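Methyltransferase domain-containing protein (Serratia marcescens, PDB 7CLU) is an O-methyltransferase of prodigiosin biosynthesis that probably moves a methyl group from S-adenosyl-L-methionine to a hydroxyl of a pathway intermediate. Local coordinates at residues A154-I157 / A158-R162; A78-R81 / A82-L85; S130-D133 / I134-N138. All blocks are in the same frame, centred on the assembly; numbering follows the deposited sequence.

How the interactions relate
Followed from the N terminus, the contacts come in the order interaction 2, interaction 3, interaction 1. Each joins residues three to five positions apart, so each closes just a helical turn and none nests within or crosses another. Interaction 2 (78-85) follows the small hairpin of the dimerisation domain and lies against the second subunit. Interaction 3 (130-138) spans a short surface helix within the methyltransferase range, and interaction 1 (154-162) forms most of a helix packed on the seven-stranded sheet. They do not touch: the centres of interactions 1 and 3 are 30 Å apart, and those of interactions 2 and 3 are 34 Å apart, in each case across the chain's centre.

Interaction 1: residues A154-I157 / A158-R162; sequences APFI and AGFVR
F156 O accepts the amide of F160 at only 2.7 Å from F160 N, the shortest of the four i to i+4 bonds between 154-157 and 158-162. I157 O receives V161 N at 2.9 Å and almost straight; A154 O holds A158 N at the same length. P155 O binds G159 N less squarely, since the donor stands 37° above the carbonyl plane. Proline suits the second position of this helix, where an amide hydrogen is not needed by a preceding turn.

The two phenyl rings lie side by side and point the same way. CZ of F156 reaches CD2 of F160 at 3.4 Å, with the planes inclined at 34°, an oblique meeting. In both residues CG lies beside the residue's own carbonyl carbon and far from its N (chi1 -160° in F160), which sends the pair off one flank of the helix. There they pack on strands 270-275 and 332-337, and F160 meets H241 edge-to-face. On another flank, CG2 of I157 and CG2 of V161 stand 4.2 Å apart, and these branched chains pack on helix 181-189. The chemistry thus joins a regularly hydrogen-bonded backbone to an aromatic flank that places the F156 ring in cation-pi contact with R331, an arginine of the S-adenosylhomocysteine site.

Interaction 2: residues A78-R81 / A82-L85; sequences AAHR and AFLL
H80 packs against both F83 and L84 one turn further on, and its side chain can be followed outward. CB lies 3.7 Å from L84 CD1. CG and CD2 then meet F83 CZ obliquely, CD2 at 3.9 Å from it, with the two rings side by side and their planes at 41°. The polar end turns to other partners: ND1 is hydrogen-bonded to Y66 O, and NE2 to the backbone N of L3 of the second subunit. A carbonyl can only accept and an amide N-H only donate, so histidine, able to do both at once, fits this buried place.

The carbonyl of H80 is equally busy. It accepts L84 N at 3.0 Å and, weakly, F83 N. With chi1 at 59°, F83 tucks its CG between its own N and carbonyl carbon, setting its ring so that H80 O stands over the centre of one face. R81 O takes L85 N at 3.3 Å, while R81 NH2, bonded to R34 O, lies 3.6 Å from L85 CD1. A water links A78 O to A82 N. This short helix after a two-stranded hairpin belongs to the helix-turn-helix-related dimerisation domain of O-methyltransferases, here meeting the partner subunit.

Interaction 3: residues S130-D133 / I134-N138; sequences SWFD and ILYQN
An N-cap opens helix 131-137, where S130 O binds I134 N and the serine hydroxyl receives a second amide. S130 OG accepts D133 N at 2.9 Å, so both oxygens of one small residue serve the first turn, a role for which serine is well suited. D300 OD2 takes the W131 amide. The carboxylate of D133 lies near the N-terminal end of the helix, whose dipole would probably stabilise its negative charge.

Three more backbone bonds carry the helix on: W131 O to L135 N, F132 O to Y136 N, and D133 O to Q137 N. Around them the side chains pair one turn apart. L135 sets its CD2 over one face of the W131 indole, 4.1 Å from the centroid of the six-membered ring and 19° off the normal, a CH-pi contact that lies nearest to CZ2. A chi1 of -171° carries the indole outward from the helix, so that L135, bending back toward the N-terminal end, can lay CD2 over its face. On the neighbouring flank the aromatic side chains of F132 and Y136 run side by side; the side chains of Y136 and D226, a residue that binds S-adenosylhomocysteine, come within about 4 Å of each other. Q137 OE1 is bonded to R129 NH1, just before the cap. Between the two aromatic rings, inclined at 41°, F132 CZ comes to 3.4 Å from Y136 CD2.

Interaction 1: residues A154-I157 / A158-R162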
loop_
_atom_site.group_PDB
_atom_site.type_symbol
_atom_site.label_atom_id
_atom_site.label_comp_id
_atom_site.label_asym_id
_atom_site.label_seq_id
_atom_site.Cartn_x
_atom_site.Cartn_y
_atom_site.Cartn_z
ATOM N N ALA A 154 -13.646 1.164 19.814
ATOM C CA ALA A 154 -14.171 2.106 20.800
ATOM C C ALA A 154 -15.317 2.958 20.266
ATOM O O ALA A 154 -16.336 3.063 20.957
ATOM C CB ALA A 154 -13.027 2.975 21.348
ATOM N N PRO A 155 -15.246 3.564 19.075
ATOM C CA PRO A 155 -16.413 4.330 18.603
ATOM C C PRO A 155 -17.637 3.474 18.338
ATOM O O PRO A 155 -18.755 3.954 18.549
ATOM C CB PRO A 155 -15.906 5.005 17.325
ATOM C CG PRO A 155 -14.416 5.116 17.544
ATOM C CD PRO A 155 -14.053 3.832 18.248
ATOM N N PHE A 156 -17.476 2.232 17.873
ATOM C CA PHE A 156 -18.638 1.354 17.740
ATOM C C PHE A 156 -19.253 1.068 19.100
ATOM O O PHE A 156 -20.476 1.147 19.276
ATOM C CB PHE A 156 -18.252 0.039 17.049
ATOM C CG PHE A 156 -19.185 -1.104 17.364
ATOM C CD1 PHE A 156 -20.503 -1.075 16.935
ATOM C CD2 PHE A 156 -18.753 -2.190 18.102
ATOM C CE1 PHE A 156 -21.390 -2.114 17.238
ATOM C CE2 PHE A 156 -19.625 -3.234 18.398
ATOM C CZ PHE A 156 -20.949 -3.190 17.969
ATOM N N ILE A 157 -18.415 0.714 20.076
ATOM C CA ILE A 157 -18.922 0.312 21.386
ATOM C C ILE A 157 -19.639 1.479 22.049
ATOM O O ILE A 157 -20.770 1.346 22.529
ATOM C CB ILE A 157 -17.773 -0.215 22.263
ATOM C CG1 ILE A 157 -17.333 -1.594 21.790
ATOM C CG2 ILE A 157 -18.184 -0.222 23.725
ATOM C CD1 ILE A 157 -16.000 -2.009 22.324
ATOM N N ALA A 158 -18.993 2.646 22.060
ATOM C CA ALA A 158 -19.609 3.846 22.620
ATOM C C ALA A 158 -20.939 4.163 21.944
ATOM O O ALA A 158 -21.918 4.490 22.619
ATOM C CB ALA A 158 -18.643 5.032 22.501
ATOM N N GLY A 159 -21.002 4.043 20.617
ATOM C CA GLY A 159 -22.234 4.357 19.912
ATOM C C GLY A 159 -23.301 3.293 20.074
ATOM O O GLY A 159 -24.496 3.602 20.033
ATOM N N PHE A 160 -22.889 2.031 20.243
ATOM C CA PHE A 160 -23.831 0.965 20.561
ATOM C C PHE A 160 -24.441 1.189 21.947
ATOM O O PHE A 160 -25.665 1.204 22.099
ATOM C CB PHE A 160 -23.114 -0.392 20.473
ATOM C CG PHE A 160 -24.038 -1.592 20.298
ATOM C CD1 PHE A 160 -25.417 -1.442 20.188
ATOM C CD2 PHE A 160 -23.506 -2.875 20.237
ATOM C CE1 PHE A 160 -26.240 -2.562 20.030
ATOM C CE2 PHE A 160 -24.328 -3.993 20.082
ATOM C CZ PHE A 160 -25.693 -3.828 19.985
ATOM N N VAL A 161 -23.595 1.377 22.963
ATOM C CA VAL A 161 -24.074 1.608 24.325
ATOM C C VAL A 161 -24.983 2.833 24.388
ATOM O O VAL A 161 -25.968 2.851 25.134
ATOM C CB VAL A 161 -22.885 1.739 25.297
ATOM C CG1 VAL A 161 -23.370 2.038 26.699
ATOM C CG2 VAL A 161 -22.062 0.465 25.300
ATOM N N ARG A 162 -24.684 3.868 23.591
ATOM C CA ARG A 162 -25.409 5.134 23.707
ATOM C C ARG A 162 -26.700 5.138 22.887
ATOM O O ARG A 162 -27.733 5.616 23.366
ATOM C CB ARG A 162 -24.491 6.285 23.286
ATOM C CG ARG A 162 -25.009 7.697 23.544
ATOM C CD ARG A 162 -25.519 8.350 22.272
ATOM N NE ARG A 162 -24.454 8.564 21.285
ATOM C CZ ARG A 162 -24.646 9.048 20.055
ATOM N NH1 ARG A 162 -25.871 9.365 19.643
ATOM N NH2 ARG A 162 -23.616 9.201 19.226
#

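Interaction 2: residues A78-R81 / A82-L85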
loop_
_atom_site.group_PDB
_atom_site.type_symbol
_atom_site.label_atom_id
_atom_site.label_comp_id
_atom_site.label_asym_id
_atom_site.label_seq_id
_atom_site.Cartn_x
_atom_site.Cartn_y
_atom_site.Cartn_z
ATOM N N ALA A 78 4.117 15.183 19.064
ATOM C CA ALA A 78 3.382 14.778 20.258
ATOM C C ALA A 78 2.121 14.014 19.896
ATOM O O ALA A 78 1.809 12.989 20.509
ATOM C CB ALA A 78 3.037 16.007 21.108
ATOM N N ALA A 79 1.387 14.492 18.899
ATOM C CA ALA A 79 0.126 13.857 18.550
ATOM C C ALA A 79 0.297 12.519 17.844
ATOM O O ALA A 79 -0.711 11.852 17.595
ATOM C CB ALA A 79 -0.715 14.794 17.683
ATOM N N HIS A 80 1.527 12.096 17.533
ATOM C CA HIS A 80 1.771 10.781 16.954
ATOM C C HIS A 80 2.198 9.752 17.987
ATOM O O HIS A 80 2.300 8.567 17.648
ATOM C CB HIS A 80 2.861 10.857 15.870
ATOM C CG HIS A 80 2.537 11.792 14.752
ATOM N ND1 HIS A 80 3.443 12.103 13.762
ATOM C CD2 HIS A 80 1.409 12.481 14.459
ATOM C CE1 HIS A 80 2.894 12.960 12.918
ATOM N NE2 HIS A 80 1.661 13.206 13.318
ATOM N N ARG A 81 2.467 10.185 19.222
ATOM C CA ARG A 81 2.990 9.296 20.256
ATOM C C ARG A 81 2.033 8.146 20.549
ATOM O O ARG A 81 2.465 7.006 20.752
ATOM C CB ARG A 81 3.253 10.091 21.540
ATOM C CG ARG A 81 4.315 11.165 21.385
ATOM C CD ARG A 81 4.570 11.936 22.692
ATOM N NE ARG A 81 5.880 12.582 22.622
ATOM C CZ ARG A 81 7.007 12.035 23.072
ATOM N NH1 ARG A 81 8.152 12.689 22.927
ATOM N NH2 ARG A 81 6.984 10.842 23.670
ATOM N N ALA A 82 0.735 8.431 20.576
ATOM C CA ALA A 82 -0.232 7.447 21.044
ATOM C C ALA A 82 -0.277 6.226 20.135
ATOM O O ALA A 82 -0.622 5.131 20.596
ATOM C CB ALA A 82 -1.614 8.088 21.154
ATOM N N PHE A 83 0.098 6.372 18.857
ATOM C CA PHE A 83 0.031 5.239 17.945
ATOM C C PHE A 83 1.366 4.812 17.340
ATOM O O PHE A 83 1.414 3.747 16.717
ATOM C CB PHE A 83 -0.994 5.508 16.825
ATOM C CG PHE A 83 -0.714 6.729 15.987
ATOM C CD1 PHE A 83 0.102 6.649 14.853
ATOM C CD2 PHE A 83 -1.310 7.938 16.290
ATOM C CE1 PHE A 83 0.335 7.772 14.061
ATOM C CE2 PHE A 83 -1.083 9.059 15.518
ATOM C CZ PHE A 83 -0.256 8.974 14.387
ATOM N N LEU A 84 2.453 5.567 17.534
ATOM C CA LEU A 84 3.758 5.170 17.010
ATOM C C LEU A 84 4.711 4.628 18.067
ATOM O O LEU A 84 5.727 4.027 17.707
ATOM C CB LEU A 84 4.451 6.343 16.294
ATOM C CG LEU A 84 3.730 6.893 15.068
ATOM C CD1 LEU A 84 4.590 7.938 14.351
ATOM C CD2 LEU A 84 3.405 5.738 14.159
ATOM N N LEU A 85 4.435 4.835 19.344
ATOM C CA LEU A 85 5.280 4.316 20.414
ATOM C C LEU A 85 4.758 2.956 20.864
ATOM O O LEU A 85 3.548 2.768 21.023
ATOM C CB LEU A 85 5.299 5.289 21.596
ATOM C CG LEU A 85 6.054 6.603 21.334
ATOM C CD1 LEU A 85 5.859 7.580 22.487
ATOM C CD2 LEU A 85 7.522 6.319 21.090
HETATM O O HOH W 1 -0.080 11.150 21.007
#

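Interaction 3: residues S130-D133 / I134-N138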
loop_
_atom_site.group_PDB
_atom_site.type_symbol
_atom_site.label_atom_id
_atom_site.label_comp_id
_atom_site.label_asym_id
_atom_site.label_seq_id
_atom_site.Cartn_x
_atom_site.Cartn_y
_atom_site.Cartn_z
ATOM N N SER A 130 -7.103 -25.133 5.837
ATOM C CA SER A 130 -8.247 -24.252 5.670
ATOM C C SER A 130 -8.168 -23.075 6.640
ATOM O O SER A 130 -7.479 -23.115 7.663
ATOM C CB SER A 130 -9.553 -25.022 5.878
ATOM O OG SER A 130 -9.862 -25.138 7.257
ATOM N N TRP A 131 -8.880 -22.004 6.293
ATOM C CA TRP A 131 -8.932 -20.844 7.177
ATOM C C TRP A 131 -9.418 -21.255 8.560
ATOM O O TRP A 131 -8.807 -20.916 9.581
ATOM C CB TRP A 131 -9.839 -19.766 6.578
ATOM C CG TRP A 131 -9.790 -18.458 7.314
ATOM C CD1 TRP A 131 -10.846 -17.764 7.833
ATOM C CD2 TRP A 131 -8.621 -17.682 7.595
ATOM N NE1 TRP A 131 -10.403 -16.607 8.425
ATOM C CE2 TRP A 131 -9.041 -16.534 8.292
ATOM C CE3 TRP A 131 -7.255 -17.848 7.326
ATOM C CZ2 TRP A 131 -8.152 -15.562 8.725
ATOM C CZ3 TRP A 131 -6.371 -16.874 7.763
ATOM C CH2 TRP A 131 -6.828 -15.747 8.454
ATOM N N PHE A 132 -10.501 -22.028 8.603
ATOM C CA PHE A 132 -10.993 -22.534 9.876
ATOM C C PHE A 132 -9.918 -23.311 10.627
ATOM O O PHE A 132 -9.785 -23.165 11.846
ATOM C CB PHE A 132 -12.217 -23.406 9.654
ATOM C CG PHE A 132 -12.755 -23.973 10.916
ATOM C CD1 PHE A 132 -13.543 -23.193 11.744
ATOM C CD2 PHE A 132 -12.450 -25.271 11.295
ATOM C CE1 PHE A 132 -14.032 -23.698 12.921
ATOM C CE2 PHE A 132 -12.939 -25.787 12.476
ATOM C CZ PHE A 132 -13.726 -24.993 13.290
ATOM N N ASP A 133 -9.135 -24.135 9.917
ATOM C CA ASP A 133 -8.062 -24.889 10.563
ATOM C C ASP A 133 -7.069 -23.954 11.247
ATOM O O ASP A 133 -6.729 -24.136 12.422
ATOM C CB ASP A 133 -7.317 -25.754 9.538
ATOM C CG ASP A 133 -8.072 -27.022 9.158
ATOM O OD1 ASP A 133 -9.098 -27.340 9.802
ATOM O OD2 ASP A 133 -7.627 -27.697 8.199
ATOM N N ILE A 134 -6.576 -22.958 10.506
ATOM C CA ILE A 134 -5.519 -22.086 11.019
ATOM C C ILE A 134 -6.002 -21.325 12.250
ATOM O O ILE A 134 -5.251 -21.142 13.215
ATOM C CB ILE A 134 -5.025 -21.144 9.903
ATOM C CG1 ILE A 134 -4.383 -21.958 8.775
ATOM C CG2 ILE A 134 -4.027 -20.120 10.436
ATOM C CD1 ILE A 134 -4.357 -21.267 7.426
ATOM N N LEU A 135 -7.276 -20.926 12.260
ATOM C CA LEU A 135 -7.822 -20.149 13.373
ATOM C C LEU A 135 -8.028 -21.009 14.614
ATOM O O LEU A 135 -7.674 -20.603 15.733
ATOM C CB LEU A 135 -9.148 -19.505 12.962
ATOM C CG LEU A 135 -9.151 -18.330 11.988
ATOM C CD1 LEU A 135 -10.307 -17.405 12.316
ATOM C CD2 LEU A 135 -7.819 -17.577 12.032
ATOM N N TYR A 136 -8.653 -22.182 14.436
ATOM C CA TYR A 136 -8.910 -23.103 15.541
ATOM C C TYR A 136 -7.615 -23.560 16.195
ATOM O O TYR A 136 -7.572 -23.771 17.411
ATOM C CB TYR A 136 -9.700 -24.310 15.017
ATOM C CG TYR A 136 -10.595 -25.030 16.017
ATOM C CD1 TYR A 136 -10.102 -26.078 16.798
ATOM C CD2 TYR A 136 -11.940 -24.698 16.139
ATOM C CE1 TYR A 136 -10.915 -26.745 17.692
ATOM C CE2 TYR A 136 -12.767 -25.362 17.036
ATOM C CZ TYR A 136 -12.250 -26.384 17.808
ATOM O OH TYR A 136 -13.076 -27.047 18.696
ATOM N N GLN A 137 -6.551 -23.694 15.403
ATOM C CA GLN A 137 -5.254 -24.161 15.875
ATOM C C GLN A 137 -4.423 -23.079 16.565
ATOM O O GLN A 137 -3.502 -23.416 17.320
ATOM C CB GLN A 137 -4.461 -24.732 14.695
ATOM C CG GLN A 137 -3.147 -25.400 15.070
ATOM C CD GLN A 137 -2.856 -26.625 14.227
ATOM O OE1 GLN A 137 -2.977 -26.594 12.998
ATOM N NE2 GLN A 137 -2.467 -27.716 14.883
ATOM N N ASN A 138 -4.702 -21.799 16.334
ATOM C CA ASN A 138 -3.866 -20.717 16.858
ATOM C C ASN A 138 -4.719 -19.726 17.643
ATOM O O ASN A 138 -4.973 -18.605 17.187
ATOM C CB ASN A 138 -3.106 -20.013 15.731
ATOM C CG ASN A 138 -2.024 -20.890 15.107
ATOM O OD1 ASN A 138 -2.320 -21.811 14.339
ATOM N ND2 ASN A 138 -0.760 -20.590 15.413
#